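Local coordinates for protein citrate synthase (Pyrobaculum aerophilum, PDB 2IBP) that probably catalyses the condensation of oxaloacetate with acetyl-CoA and water to give citrate and CoA, feeding the tricarboxylic acid cycle, at residues S37-E42 / A212-P217. Sequence-based numbering, arbitrary orientation.
Sequences SDIDGE and ADHEVP
Glu-215 reaches obliquely across Ile-39 of strand 37-40, its chain extended beyond CG, and its OE2 takes the backbone N-H of Ile-39 (N to OE2 3.0 Å). The donor stands above the carboxylate plane, 44° out of it, and the N-H is bent well off the straight line to OE2. Two waters also donate to OE2, one shared with Ser-37 O and the other with Ile-39 O, and with the Ile-39 N-H they give this oxygen three donors. At the start of the strand the Ser-37 hydroxyl works both ways: OG donates to Asp-213 OD2 (2.7 Å), on the anti side of the carboxylate, and accepts the Glu-215 N-H at 160°. With chi1 at 64°, OG sits between its own backbone N and carbonyl carbon, facing the loop. Asp-213, a buried residue, also has OD2 hydrogen-bonded to His-378 NE2, so that oxygen has two partners.

Ile-39 fills the space between the two loop side chains. Its CD1 lies over one face of the His-214 imidazole, 3.4 Å from the ring centroid, in a CH-pi contact shifted toward the CE1-NE2 rim, and it also touches Glu-215 CD at 3.7 Å. An alanine in place of Glu-215 would probably leave the Ile-39 N-H and both waters without their shared acceptor and uncover one flank of the isoleucine.

The contact thus fastens the edge strand of a three-stranded antiparallel sheet to the loop between helices 198-210 and 218-227. His-214 NE2 hydrogen-bonds Tyr-292 OH, and the ring lies close to His-289, a predicted active-site residue. Asp-38 OD1 comes within 3.6 Å of Glu-215 OE2, while its OD2 bonds His-399 of the second subunit; that histidine and the donors round OE2 are likely to ease the repulsion between the two carboxylates.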
loop_
_atom_site.group_PDB
_atom_site.type_symbol
_atom_site.label_atom_id
_atom_site.label_comp_id
_atom_site.label_asym_id
_atom_site.label_seq_id
_atom_site.Cartn_x
_atom_site.Cartn_y
_atom_site.Cartn_z
ATOM N N SER A 37 -13.090 -13.460 -9.844
ATOM C CA SER A 37 -12.404 -14.454 -10.662
ATOM C C SER A 37 -12.182 -15.723 -9.869
ATOM O O SER A 37 -12.226 -15.722 -8.638
ATOM C CB SER A 37 -11.062 -13.926 -11.182
ATOM O OG SER A 37 -10.160 -13.676 -10.097
ATOM N N ASP A 38 -11.946 -16.810 -10.586
ATOM C CA ASP A 38 -11.723 -18.091 -9.957
ATOM C C ASP A 38 -10.763 -18.872 -10.801
ATOM O O ASP A 38 -10.775 -18.744 -12.020
ATOM C CB ASP A 38 -13.027 -18.880 -9.853
ATOM C CG ASP A 38 -12.916 -20.084 -8.925
ATOM O OD1 ASP A 38 -12.117 -20.032 -7.963
ATOM O OD2 ASP A 38 -13.628 -21.084 -9.146
ATOM N N ILE A 39 -9.927 -19.659 -10.137
ATOM C CA ILE A 39 -8.986 -20.519 -10.828
ATOM C C ILE A 39 -9.166 -21.946 -10.374
ATOM O O ILE A 39 -9.278 -22.205 -9.167
ATOM C CB ILE A 39 -7.542 -20.161 -10.489
ATOM C CG1 ILE A 39 -7.206 -18.740 -10.932
ATOM C CG2 ILE A 39 -6.575 -21.160 -11.136
ATOM C CD1 ILE A 39 -5.937 -18.219 -10.299
ATOM N N ASP A 40 -9.273 -22.850 -11.338
ATOM C CA ASP A 40 -9.217 -24.280 -11.052
ATOM C C ASP A 40 -7.805 -24.681 -11.478
ATOM O O ASP A 40 -7.527 -24.845 -12.664
ATOM C CB ASP A 40 -10.257 -25.084 -11.808
ATOM C CG ASP A 40 -10.196 -26.568 -11.474
ATOM O OD1 ASP A 40 -9.094 -27.074 -11.162
ATOM O OD2 ASP A 40 -11.260 -27.227 -11.500
ATOM N N GLY A 41 -6.912 -24.761 -10.499
ATOM C CA GLY A 41 -5.516 -25.074 -10.757
ATOM C C GLY A 41 -5.260 -26.468 -11.295
ATOM O O GLY A 41 -4.330 -26.672 -12.072
ATOM N N GLU A 42 -6.073 -27.435 -10.887
ATOM C CA GLU A 42 -5.887 -28.808 -11.340
ATOM C C GLU A 42 -6.255 -28.979 -12.804
ATOM O O GLU A 42 -5.563 -29.679 -13.538
ATOM C CB GLU A 42 -6.665 -29.804 -10.471
ATOM C CG GLU A 42 -5.980 -30.139 -9.150
ATOM C CD GLU A 42 -5.797 -28.935 -8.240
ATOM O OE1 GLU A 42 -6.704 -28.071 -8.198
ATOM O OE2 GLU A 42 -4.766 -28.880 -7.532
ATOM N N ALA A 212 -6.127 -9.344 -16.418
ATOM C CA ALA A 212 -7.053 -8.432 -15.745
ATOM C C ALA A 212 -7.318 -8.742 -14.276
ATOM O O ALA A 212 -7.491 -7.809 -13.472
ATOM C CB ALA A 212 -8.342 -8.331 -16.518
ATOM N N ASP A 213 -7.406 -10.025 -13.936
ATOM C CA ASP A 213 -7.538 -10.413 -12.527
ATOM C C ASP A 213 -7.025 -11.818 -12.336
ATOM O O ASP A 213 -7.032 -12.624 -13.273
ATOM C CB ASP A 213 -8.966 -10.320 -12.003
ATOM C CG ASP A 213 -9.000 -10.240 -10.483
ATOM O OD1 ASP A 213 -8.305 -9.358 -9.937
ATOM O OD2 ASP A 213 -9.667 -11.073 -9.827
ATOM N N HIS A 214 -6.531 -12.113 -11.140
ATOM C CA HIS A 214 -6.037 -13.441 -10.877
ATOM C C HIS A 214 -6.008 -13.657 -9.378
ATOM O O HIS A 214 -4.962 -13.557 -8.753
ATOM C CB HIS A 214 -4.668 -13.623 -11.536
ATOM C CG HIS A 214 -4.396 -15.022 -12.004
ATOM N ND1 HIS A 214 -3.424 -15.821 -11.443
ATOM C CD2 HIS A 214 -5.024 -15.790 -12.928
ATOM C CE1 HIS A 214 -3.419 -16.997 -12.052
ATOM N NE2 HIS A 214 -4.367 -16.996 -12.970
ATOM N N GLU A 215 -7.211 -13.816 -8.828
ATOM C CA GLU A 215 -7.417 -13.996 -7.400
ATOM C C GLU A 215 -6.789 -12.874 -6.568
ATOM O O GLU A 215 -7.003 -11.713 -6.901
ATOM C CB GLU A 215 -7.074 -15.417 -6.962
ATOM C CG GLU A 215 -8.052 -16.403 -7.640
ATOM C CD GLU A 215 -7.902 -17.851 -7.228
ATOM O OE1 GLU A 215 -6.844 -18.253 -6.688
ATOM O OE2 GLU A 215 -8.850 -18.606 -7.516
ATOM N N VAL A 216 -6.096 -13.189 -5.468
ATOM C CA VAL A 216 -5.657 -12.133 -4.555
ATOM C C VAL A 216 -4.170 -12.147 -4.206
ATOM O O VAL A 216 -3.775 -12.528 -3.082
ATOM C CB VAL A 216 -6.482 -12.134 -3.237
ATOM C CG1 VAL A 216 -6.225 -10.830 -2.475
ATOM C CG2 VAL A 216 -7.965 -12.267 -3.527
ATOM N N PRO A 217 -3.330 -11.753 -5.174
ATOM C CA PRO A 217 -1.904 -11.626 -4.913
ATOM C C PRO A 217 -1.624 -10.407 -4.043
ATOM O O PRO A 217 -2.537 -9.623 -3.727
ATOM C CB PRO A 217 -1.296 -11.458 -6.304
ATOM C CG PRO A 217 -2.387 -10.904 -7.131
ATOM C CD PRO A 217 -3.682 -11.389 -6.558
HETATM O O HOH W 1 -11.346 -17.074 -6.223
HETATM O O HOH W 2 -8.025 -21.345 -6.952
#